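Local coordinates for protein proteolytically activated form of PPO4 Tyrosinase (Agaricus bisporus var. bisporus H97, PDB 4OUA) that oxidises phenols with a pair of copper ions, hydroxylating monophenols and turning the resulting o-diphenols into o-quinones that lead on to melanin, at residues 261-264 against 265-269; 348-351 against 352-356; 367-370 against 371-375. All coordinates share one frame; numbering follows the deposited sequence.

Contact 1: residues 261-264 against 265-269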
ATOM      1  N   ALA A 261     -13.003  -0.986  19.776  1.00 48.84           N
ATOM      2  CA  ALA A 261     -13.611  -0.211  20.851  1.00 46.07           C
ATOM      3  C   ALA A 261     -12.885   1.124  20.957  1.00 46.01           C
ATOM      4  O   ALA A 261     -13.503   2.173  21.127  1.00 53.04           O
ATOM      5  CB  ALA A 261     -13.553  -0.967  22.163  1.00 46.01           C
ATOM      6  N   ILE A 262     -11.563   1.062  20.853  1.00 50.46           N
ATOM      7  CA  ILE A 262     -10.731   2.255  20.755  1.00 50.33           C
ATOM      8  C   ILE A 262     -10.002   2.237  19.416  1.00 48.44           C
ATOM      9  O   ILE A 262      -9.990   1.217  18.724  1.00 45.50           O
ATOM     10  CB  ILE A 262      -9.714   2.347  21.911  1.00 51.59           C
ATOM     11  CG1 ILE A 262      -8.841   1.093  21.961  1.00 48.90           C
ATOM     12  CG2 ILE A 262     -10.430   2.537  23.238  1.00 59.61           C
ATOM     13  CD1 ILE A 262      -7.855   1.083  23.110  1.00 50.64           C
ATOM     14  N   ARG A 263      -9.397   3.360  19.048  1.00 47.93           N
ATOM     15  CA  ARG A 263      -8.742   3.472  17.749  1.00 45.82           C
ATOM     16  C   ARG A 263      -7.388   2.763  17.711  1.00 49.00           C
ATOM     17  O   ARG A 263      -6.523   2.999  18.557  1.00 43.48           O
ATOM     18  CB  ARG A 263      -8.568   4.943  17.367  1.00 50.73           C
ATOM     19  CG  ARG A 263      -9.873   5.713  17.249  1.00 53.75           C
ATOM     20  CD  ARG A 263      -9.630   7.122  16.740  1.00 58.31           C
ATOM     21  NE  ARG A 263      -8.739   7.873  17.619  1.00 62.71           N
ATOM     22  CZ  ARG A 263      -8.288   9.096  17.358  1.00 68.62           C
ATOM     23  NH1 ARG A 263      -8.643   9.711  16.238  1.00 73.81           N
ATOM     24  NH2 ARG A 263      -7.481   9.703  18.217  1.00 62.83           N
ATOM     25  N   GLY A 264      -7.217   1.890  16.723  1.00 48.43           N
ATOM     26  CA  GLY A 264      -5.953   1.211  16.506  1.00 42.59           C
ATOM     27  C   GLY A 264      -5.085   1.979  15.529  1.00 45.66           C
ATOM     28  O   GLY A 264      -5.371   3.133  15.212  1.00 51.61           O
ATOM     29  N   HIS A 265      -4.026   1.340  15.041  1.00 39.98           N
ATOM     30  CA  HIS A 265      -3.085   2.006  14.144  1.00 42.91           C
ATOM     31  C   HIS A 265      -3.669   2.265  12.754  1.00 43.33           C
ATOM     32  O   HIS A 265      -3.515   3.357  12.207  1.00 41.92           O
ATOM     33  CB  HIS A 265      -1.798   1.185  14.022  1.00 39.49           C
ATOM     34  CG  HIS A 265      -0.953   1.201  15.257  1.00 43.53           C
ATOM     35  ND1 HIS A 265      -1.209   0.397  16.347  1.00 40.36           N
ATOM     36  CD2 HIS A 265       0.145   1.929  15.577  1.00 39.79           C
ATOM     37  CE1 HIS A 265      -0.305   0.626  17.282  1.00 38.85           C
ATOM     38  NE2 HIS A 265       0.526   1.550  16.841  1.00 36.39           N
ATOM     39  N   MET A 266      -4.339   1.264  12.189  1.00 42.87           N
ATOM     40  CA  MET A 266      -4.871   1.368  10.831  1.00 38.05           C
ATOM     41  C   MET A 266      -5.927   2.463  10.675  1.00 37.38           C
ATOM     42  O   MET A 266      -6.178   2.932   9.565  1.00 36.55           O
ATOM     43  CB  MET A 266      -5.460   0.026  10.387  1.00 34.80           C
ATOM     44  CG  MET A 266      -4.455  -0.922   9.754  1.00 30.37           C
ATOM     45  SD  MET A 266      -3.834  -0.332   8.163  1.00 37.26           S
ATOM     46  CE  MET A 266      -5.297  -0.465   7.140  1.00 31.92           C
ATOM     47  N   THR A 267      -6.546   2.868  11.778  1.00 39.14           N
ATOM     48  CA  THR A 267      -7.596   3.880  11.717  1.00 40.48           C
ATOM     49  C   THR A 267      -7.076   5.261  12.108  1.00 37.08           C
ATOM     50  O   THR A 267      -7.850   6.151  12.457  1.00 39.26           O
ATOM     51  CB  THR A 267      -8.785   3.517  12.624  1.00 39.65           C
ATOM     52  OG1 THR A 267      -9.840   4.469  12.431  1.00 37.71           O
ATOM     53  CG2 THR A 267      -8.362   3.517  14.085  1.00 43.69           C
ATOM     54  N   HIS A 268      -5.760   5.431  12.043  1.00 41.41           N
ATOM     55  CA  HIS A 268      -5.128   6.710  12.345  1.00 38.66           C
ATOM     56  C   HIS A 268      -4.033   6.994  11.319  1.00 38.76           C
ATOM     57  O   HIS A 268      -3.042   6.269  11.246  1.00 39.73           O
ATOM     58  CB  HIS A 268      -4.551   6.706  13.762  1.00 42.90           C
ATOM     59  CG  HIS A 268      -4.301   8.073  14.318  1.00 46.47           C
ATOM     60  ND1 HIS A 268      -3.438   8.971  13.728  1.00 44.64           N
ATOM     61  CD2 HIS A 268      -4.799   8.694  15.414  1.00 47.09           C
ATOM     62  CE1 HIS A 268      -3.417  10.088  14.434  1.00 42.07           C
ATOM     63  NE2 HIS A 268      -4.234   9.945  15.462  1.00 44.59           N
ATOM     64  N   ALA A 269      -4.220   8.049  10.533  1.00 34.20           N
ATOM     65  CA  ALA A 269      -3.323   8.353   9.420  1.00 39.13           C
ATOM     66  C   ALA A 269      -1.869   8.535   9.854  1.00 38.62           C
ATOM     67  O   ALA A 269      -0.952   8.401   9.045  1.00 40.01           O
ATOM     68  CB  ALA A 269      -3.807   9.596   8.687  1.00 38.37           C
TER

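Contact 2: residues 348-351 against 352-356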
ATOM      1  N   ASN A 348       8.141  -0.966 -13.305  1.00 27.34           N
ATOM      2  CA  ASN A 348       8.353  -2.401 -13.458  1.00 31.64           C
ATOM      3  C   ASN A 348       7.315  -3.273 -12.759  1.00 33.18           C
ATOM      4  O   ASN A 348       7.655  -4.303 -12.177  1.00 32.38           O
ATOM      5  CB  ASN A 348       9.748  -2.777 -12.955  1.00 40.24           C
ATOM      6  CG  ASN A 348      10.759  -2.891 -14.077  1.00 39.62           C
ATOM      7  OD1 ASN A 348      10.469  -2.548 -15.224  1.00 38.49           O
ATOM      8  ND2 ASN A 348      11.951  -3.379 -13.755  1.00 44.56           N
ATOM      9  N   TYR A 349       6.050  -2.872 -12.820  1.00 30.42           N
ATOM     10  CA  TYR A 349       4.992  -3.694 -12.252  1.00 31.17           C
ATOM     11  C   TYR A 349       3.695  -3.591 -13.046  1.00 34.03           C
ATOM     12  O   TYR A 349       3.555  -2.745 -13.927  1.00 35.01           O
ATOM     13  CB  TYR A 349       4.746  -3.317 -10.786  1.00 30.19           C
ATOM     14  CG  TYR A 349       3.939  -2.054 -10.577  1.00 27.76           C
ATOM     15  CD1 TYR A 349       2.562  -2.109 -10.411  1.00 28.87           C
ATOM     16  CD2 TYR A 349       4.556  -0.812 -10.525  1.00 30.54           C
ATOM     17  CE1 TYR A 349       1.819  -0.962 -10.212  1.00 27.06           C
ATOM     18  CE2 TYR A 349       3.821   0.342 -10.325  1.00 27.45           C
ATOM     19  CZ  TYR A 349       2.454   0.260 -10.169  1.00 29.92           C
ATOM     20  OH  TYR A 349       1.717   1.405  -9.969  1.00 34.77           O
ATOM     21  N   SER A 350       2.756  -4.472 -12.722  1.00 29.07           N
ATOM     22  CA  SER A 350       1.453  -4.502 -13.372  1.00 31.68           C
ATOM     23  C   SER A 350       0.540  -5.467 -12.628  1.00 32.30           C
ATOM     24  O   SER A 350       0.938  -6.050 -11.619  1.00 33.85           O
ATOM     25  CB  SER A 350       1.583  -4.909 -14.840  1.00 33.57           C
ATOM     26  OG  SER A 350       0.311  -4.978 -15.463  1.00 30.55           O
ATOM     27  N   TYR A 351      -0.680  -5.639 -13.125  1.00 28.10           N
ATOM     28  CA  TYR A 351      -1.639  -6.517 -12.464  1.00 28.81           C
ATOM     29  C   TYR A 351      -2.140  -7.596 -13.412  1.00 29.18           C
ATOM     30  O   TYR A 351      -2.276  -7.363 -14.613  1.00 31.86           O
ATOM     31  CB  TYR A 351      -2.807  -5.701 -11.905  1.00 26.34           C
ATOM     32  CG  TYR A 351      -2.364  -4.650 -10.915  1.00 23.30           C
ATOM     33  CD1 TYR A 351      -2.206  -4.958  -9.571  1.00 27.06           C
ATOM     34  CD2 TYR A 351      -2.084  -3.355 -11.326  1.00 25.19           C
ATOM     35  CE1 TYR A 351      -1.790  -4.004  -8.662  1.00 27.28           C
ATOM     36  CE2 TYR A 351      -1.668  -2.392 -10.424  1.00 30.46           C
ATOM     37  CZ  TYR A 351      -1.523  -2.723  -9.094  1.00 30.34           C
ATOM     38  OH  TYR A 351      -1.110  -1.770  -8.191  1.00 32.53           O
ATOM     39  N   PRO A 352      -2.413  -8.789 -12.867  1.00 26.23           N
ATOM     40  CA  PRO A 352      -2.827  -9.967 -13.637  1.00 30.04           C
ATOM     41  C   PRO A 352      -4.184  -9.794 -14.316  1.00 35.35           C
ATOM     42  O   PRO A 352      -4.561 -10.623 -15.146  1.00 35.85           O
ATOM     43  CB  PRO A 352      -2.884 -11.075 -12.579  1.00 22.07           C
ATOM     44  CG  PRO A 352      -3.071 -10.363 -11.290  1.00 27.75           C
ATOM     45  CD  PRO A 352      -2.326  -9.074 -11.425  1.00 27.41           C
ATOM     46  N   ASP A 353      -4.902  -8.729 -13.969  1.00 34.43           N
ATOM     47  CA  ASP A 353      -6.199  -8.443 -14.572  1.00 29.99           C
ATOM     48  C   ASP A 353      -6.068  -8.131 -16.059  1.00 33.89           C
ATOM     49  O   ASP A 353      -7.042  -8.218 -16.806  1.00 38.08           O
ATOM     50  CB  ASP A 353      -6.876  -7.273 -13.856  1.00 29.58           C
ATOM     51  CG  ASP A 353      -6.936  -7.464 -12.352  1.00 41.49           C
ATOM     52  OD1 ASP A 353      -5.956  -7.099 -11.668  1.00 37.90           O
ATOM     53  OD2 ASP A 353      -7.960  -7.978 -11.855  1.00 46.67           O
ATOM     54  N   PHE A 354      -4.860  -7.774 -16.484  1.00 30.35           N
ATOM     55  CA  PHE A 354      -4.625  -7.333 -17.854  1.00 29.04           C
ATOM     56  C   PHE A 354      -3.897  -8.367 -18.709  1.00 32.25           C
ATOM     57  O   PHE A 354      -3.580  -8.099 -19.869  1.00 32.73           O
ATOM     58  CB  PHE A 354      -3.824  -6.029 -17.856  1.00 25.92           C
ATOM     59  CG  PHE A 354      -4.478  -4.913 -17.097  1.00 28.64           C
ATOM     60  CD1 PHE A 354      -5.478  -4.154 -17.681  1.00 28.88           C
ATOM     61  CD2 PHE A 354      -4.087  -4.615 -15.804  1.00 28.12           C
ATOM     62  CE1 PHE A 354      -6.080  -3.123 -16.987  1.00 31.31           C
ATOM     63  CE2 PHE A 354      -4.685  -3.584 -15.103  1.00 28.88           C
ATOM     64  CZ  PHE A 354      -5.683  -2.837 -15.696  1.00 30.97           C
ATOM     65  N   ASP A 355      -3.637  -9.542 -18.143  1.00 34.67           N
ATOM     66  CA  ASP A 355      -2.793 -10.540 -18.800  1.00 35.88           C
ATOM     67  C   ASP A 355      -3.330 -11.002 -20.153  1.00 36.82           C
ATOM     68  O   ASP A 355      -2.563 -11.177 -21.102  1.00 37.20           O
ATOM     69  CB  ASP A 355      -2.598 -11.755 -17.886  1.00 39.58           C
ATOM     70  CG  ASP A 355      -1.603 -11.492 -16.767  1.00 44.71           C
ATOM     71  OD1 ASP A 355      -0.802 -10.539 -16.887  1.00 36.44           O
ATOM     72  OD2 ASP A 355      -1.615 -12.247 -15.769  1.00 42.58           O
ATOM     73  N   LYS A 356      -4.642 -11.195 -20.244  1.00 36.17           N
ATOM     74  CA  LYS A 356      -5.248 -11.708 -21.469  1.00 31.34           C
ATOM     75  C   LYS A 356      -5.460 -10.628 -22.528  1.00 31.90           C
ATOM     76  O   LYS A 356      -5.956 -10.915 -23.617  1.00 31.92           O
ATOM     77  CB  LYS A 356      -6.581 -12.392 -21.157  1.00 33.80           C
ATOM     78  CG  LYS A 356      -6.480 -13.895 -20.949  1.00 32.52           C
ATOM     79  CD  LYS A 356      -5.680 -14.241 -19.705  1.00 49.50           C
ATOM     80  CE  LYS A 356      -5.589 -15.749 -19.516  1.00 60.34           C
ATOM     81  NZ  LYS A 356      -4.953 -16.118 -18.219  1.00 61.34           N
TER

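Contact 3: residues 367-370 against 371-375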
ATOM      1  N   ASP A 367     -13.302  -2.872 -22.850  1.00 39.03           N
ATOM      2  CA  ASP A 367     -14.418  -3.809 -22.885  1.00 36.07           C
ATOM      3  C   ASP A 367     -14.113  -5.056 -22.064  1.00 41.98           C
ATOM      4  O   ASP A 367     -14.999  -5.610 -21.410  1.00 43.69           O
ATOM      5  CB  ASP A 367     -14.752  -4.194 -24.326  1.00 42.85           C
ATOM      6  CG  ASP A 367     -15.276  -3.021 -25.135  1.00 51.66           C
ATOM      7  OD1 ASP A 367     -15.870  -2.103 -24.532  1.00 52.04           O
ATOM      8  OD2 ASP A 367     -15.093  -3.019 -26.370  1.00 49.70           O
ATOM      9  N   TYR A 368     -12.857  -5.491 -22.098  1.00 38.45           N
ATOM     10  CA  TYR A 368     -12.431  -6.656 -21.332  1.00 33.24           C
ATOM     11  C   TYR A 368     -12.464  -6.366 -19.837  1.00 35.35           C
ATOM     12  O   TYR A 368     -12.996  -7.149 -19.051  1.00 35.09           O
ATOM     13  CB  TYR A 368     -11.027  -7.090 -21.750  1.00 35.02           C
ATOM     14  CG  TYR A 368     -10.509  -8.294 -20.995  1.00 36.68           C
ATOM     15  CD1 TYR A 368     -10.819  -9.582 -21.411  1.00 37.25           C
ATOM     16  CD2 TYR A 368      -9.705  -8.143 -19.872  1.00 38.44           C
ATOM     17  CE1 TYR A 368     -10.351 -10.685 -20.729  1.00 34.64           C
ATOM     18  CE2 TYR A 368      -9.230  -9.242 -19.183  1.00 35.94           C
ATOM     19  CZ  TYR A 368      -9.556 -10.511 -19.616  1.00 37.58           C
ATOM     20  OH  TYR A 368      -9.089 -11.613 -18.937  1.00 34.31           O
ATOM     21  N   ILE A 369     -11.889  -5.232 -19.453  1.00 34.57           N
ATOM     22  CA  ILE A 369     -11.824  -4.842 -18.052  1.00 33.51           C
ATOM     23  C   ILE A 369     -13.213  -4.558 -17.493  1.00 37.43           C
ATOM     24  O   ILE A 369     -13.511  -4.898 -16.347  1.00 38.79           O
ATOM     25  CB  ILE A 369     -10.931  -3.605 -17.859  1.00 33.93           C
ATOM     26  CG1 ILE A 369      -9.508  -3.905 -18.326  1.00 31.52           C
ATOM     27  CG2 ILE A 369     -10.926  -3.174 -16.403  1.00 35.66           C
ATOM     28  CD1 ILE A 369      -8.872  -5.072 -17.605  1.00 34.04           C
ATOM     29  N   ASN A 370     -14.061  -3.937 -18.306  1.00 38.50           N
ATOM     30  CA  ASN A 370     -15.427  -3.637 -17.896  1.00 34.20           C
ATOM     31  C   ASN A 370     -16.200  -4.910 -17.567  1.00 31.04           C
ATOM     32  O   ASN A 370     -16.895  -4.978 -16.555  1.00 32.63           O
ATOM     33  CB  ASN A 370     -16.155  -2.848 -18.984  1.00 37.53           C
ATOM     34  CG  ASN A 370     -17.449  -2.235 -18.489  1.00 38.91           C
ATOM     35  OD1 ASN A 370     -17.477  -1.082 -18.061  1.00 39.34           O
ATOM     36  ND2 ASN A 370     -18.529  -3.007 -18.539  1.00 43.56           N
ATOM     37  N   ASP A 371     -16.079  -5.919 -18.425  1.00 34.94           N
ATOM     38  CA  ASP A 371     -16.691  -7.215 -18.158  1.00 33.79           C
ATOM     39  C   ASP A 371     -16.084  -7.833 -16.908  1.00 35.61           C
ATOM     40  O   ASP A 371     -16.767  -8.509 -16.141  1.00 36.43           O
ATOM     41  CB  ASP A 371     -16.517  -8.163 -19.345  1.00 32.00           C
ATOM     42  CG  ASP A 371     -17.373  -7.777 -20.532  1.00 32.10           C
ATOM     43  OD1 ASP A 371     -18.260  -6.911 -20.375  1.00 35.78           O
ATOM     44  OD2 ASP A 371     -17.165  -8.350 -21.621  1.00 32.90           O
ATOM     45  N   HIS A 372     -14.790  -7.593 -16.717  1.00 35.07           N
ATOM     46  CA  HIS A 372     -14.070  -8.098 -15.557  1.00 29.99           C
ATOM     47  C   HIS A 372     -14.647  -7.528 -14.264  1.00 35.69           C
ATOM     48  O   HIS A 372     -14.938  -8.268 -13.322  1.00 33.53           O
ATOM     49  CB  HIS A 372     -12.582  -7.759 -15.674  1.00 34.50           C
ATOM     50  CG  HIS A 372     -11.760  -8.239 -14.522  1.00 32.20           C
ATOM     51  ND1 HIS A 372     -11.834  -9.527 -14.038  1.00 36.55           N
ATOM     52  CD2 HIS A 372     -10.840  -7.603 -13.757  1.00 27.16           C
ATOM     53  CE1 HIS A 372     -10.999  -9.663 -13.025  1.00 38.04           C
ATOM     54  NE2 HIS A 372     -10.383  -8.511 -12.833  1.00 35.22           N
ATOM     55  N   ILE A 373     -14.818  -6.210 -14.230  1.00 33.84           N
ATOM     56  CA  ILE A 373     -15.373  -5.542 -13.058  1.00 36.68           C
ATOM     57  C   ILE A 373     -16.813  -5.975 -12.794  1.00 32.65           C
ATOM     58  O   ILE A 373     -17.167  -6.308 -11.663  1.00 33.07           O
ATOM     59  CB  ILE A 373     -15.327  -4.012 -13.212  1.00 34.55           C
ATOM     60  CG1 ILE A 373     -13.879  -3.545 -13.391  1.00 31.35           C
ATOM     61  CG2 ILE A 373     -15.970  -3.339 -12.009  1.00 27.25           C
ATOM     62  CD1 ILE A 373     -13.733  -2.052 -13.585  1.00 30.41           C
ATOM     63  N   ASP A 374     -17.632  -5.970 -13.843  1.00 32.63           N
ATOM     64  CA  ASP A 374     -19.027  -6.395 -13.748  1.00 35.62           C
ATOM     65  C   ASP A 374     -19.169  -7.798 -13.166  1.00 34.29           C
ATOM     66  O   ASP A 374     -20.003  -8.041 -12.296  1.00 31.06           O
ATOM     67  CB  ASP A 374     -19.692  -6.354 -15.125  1.00 35.39           C
ATOM     68  CG  ASP A 374     -19.943  -4.946 -15.609  1.00 35.87           C
ATOM     69  OD1 ASP A 374     -20.301  -4.087 -14.776  1.00 33.55           O
ATOM     70  OD2 ASP A 374     -19.786  -4.701 -16.825  1.00 39.81           O
ATOM     71  N   ARG A 375     -18.346  -8.715 -13.659  1.00 32.79           N
ATOM     72  CA  ARG A 375     -18.427 -10.117 -13.278  1.00 29.58           C
ATOM     73  C   ARG A 375     -17.873 -10.373 -11.878  1.00 44.31           C
ATOM     74  O   ARG A 375     -18.239 -11.352 -11.227  1.00 46.14           O
ATOM     75  CB  ARG A 375     -17.683 -10.973 -14.307  1.00 39.79           C
ATOM     76  CG  ARG A 375     -17.432 -12.409 -13.884  1.00 39.61           C
ATOM     77  CD  ARG A 375     -16.856 -13.216 -15.033  1.00 35.59           C
ATOM     78  NE  ARG A 375     -15.782 -12.502 -15.716  1.00 41.19           N
ATOM     79  CZ  ARG A 375     -15.880 -11.999 -16.943  1.00 40.27           C
ATOM     80  NH1 ARG A 375     -17.002 -12.141 -17.633  1.00 37.10           N
ATOM     81  NH2 ARG A 375     -14.850 -11.362 -17.484  1.00 43.91           N
TER

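Contact 1: residues 261-264 against 265-269
R263 and G264 meet T267 and H268 in a local contact round a tight turn, within the loop that joins helix 246-258 to helix 277-295 in the common central domain of tyrosinase. The turn itself is type I and runs from H265 to H268, closed by the N-H of H268 on the carbonyl oxygen of H265 (3.1 Å from N to O). No hydrogen bond joins 261-264 to 265-269, and the contact rests on van der Waals touches. T267 carries much of it through its methyl. With OG1 swung anti to the backbone N (chi1 -174°), CG2 sits between that N and the carbonyl carbon and is turned back on the incoming chain. T267 CG2 lies 3.2 Å from G264 O and 3.6 Å from R263 CB, the R263 and T267 side chains crossing at about a right angle. R263 then runs on past the threonine, bends at chi3 (-59°), and brings its guanidinium to H268. Atom CD2 of H268 lies over one face of that group, 4.0 Å from R263 CZ and off toward the rim, while the arginine approaches the imidazole at its edge. With the planes 61° apart the two groups are not stacked. Across the ring from CD2, ND1 is hydrogen-bonded to the backbone N of L270, which helps fix the ring's rotation. H265 leads away from 261-264, its ring meeting F183 edge-to-face and W186 obliquely. Just beyond the turn, A269 O takes a hydrogen bond from ND1 of the copper ligand H56. The loop is tied back by a backbone bond between G264 and G258 at the end of helix 246-258, while M266 packs on I277 and F278 where helix 277-295 begins.

Contact 2: residues 348-351 against 352-356
Y351 turns the corner between strand 349-350 and the 3-10 turn that starts at P352, and its side chain can be followed outward from there. CB meets the turn on several sides: P352 CD lies 3.4 Å from Y351 CB, D353 OD1 lies 3.5 Å from it, and F354 CD2 is a looser apolar neighbour at 4.2 Å. CG lies anti to the carbonyl carbon (chi1 -59°), which carries the ring away from the turn that CB touches. P352 CD and D353 OD1 both approach the ring obliquely. Farther out, CE2 of Y351 comes in the plane of the Y349 ring, at its edge. At the tip, OH is hydrogen-bonded to D286 OD2, which Y349 OH also reaches, so one carboxylate oxygen holds both phenols. The backbone carbonyl of Y351 does separate work: F354 N donates to Y351 O over 3.2 Å with an N-H...O angle of 165°, the donor lying above the carbonyl plane. Y351 O also lies at the edge of the F354 ring, 3.5 Å from F354 CD2, so the edge of that ring, not a face, meets the carbonyl. While D353 OD1 touches Y351 CB, D353 OD2 forms a salt bridge to R287 of helix 277-295. The i to i+3 backbone bond is that of a 3-10 turn, and Y349-S350-Y351 is the Tyr-X-Tyr motif of tyrosinases, here with the ring of Y349 in a cation-pi contact with R15 near the start of the chain.

Contact 3: residues 367-370 against 371-375
N370 and D374, one helical turn apart, lean across each other on one flank of helix 362-377, with the amide and carboxylate planes 74° apart. N370 ND2 comes 2.7 Å from D374 OD2, but the angle is too poor to count as a hydrogen bond. The other carboxylate oxygen, OD1, is held by Y220 OH and by a salt bridge to K224 of helix 201-224. Replacing D374 with an alanine would probably leave K224 without this charged mate and Y220 OH without its carboxylate partner. On the inner side I369 and I373 cross obliquely, the CG2 branch of I369 4.1 Å from CD1 of I373. I373 CG1 lies by I369 O, and the extended chi2 (179°) carries CD1 on to the I369 branch. Together the pair packs on helix 277-295, and I373 also on helix 201-224. H372 lays its CB against I369 O and hydrogen-bonds through NE2 to D353 OD2. Under these side chains run regular i to i+4 backbone bonds, such as I373 N to I369 O at 2.8 Å with an angle of 160°. This is an amphipathic alpha helix, its isoleucines turned to helices 277-295 and 201-224, D367 and D371 to the solvent, and D374 to the side where helix 201-224 lies.

In the fold
Contacts 2 and 3 adjoin, with centres about 14 Å apart, and both pack on helix 277-295, meeting at L291, from the C-terminal part of the chain. Between them D353 OD2 and H372 NE2 lie 2.7 Å apart, probably hydrogen-bonded, while F354 CE1 packs 3.5 Å from I369 CD1. Contact 1 stands alone, its centre about 33 Å from that of contact 2, on the opposite side of the chain's centre. It is the one beside the active site: the M266 side chain lies about 6 Å from a bound copper ion, against about 14 Å for that of Y351. Contact 3 lies away from the annotated sites.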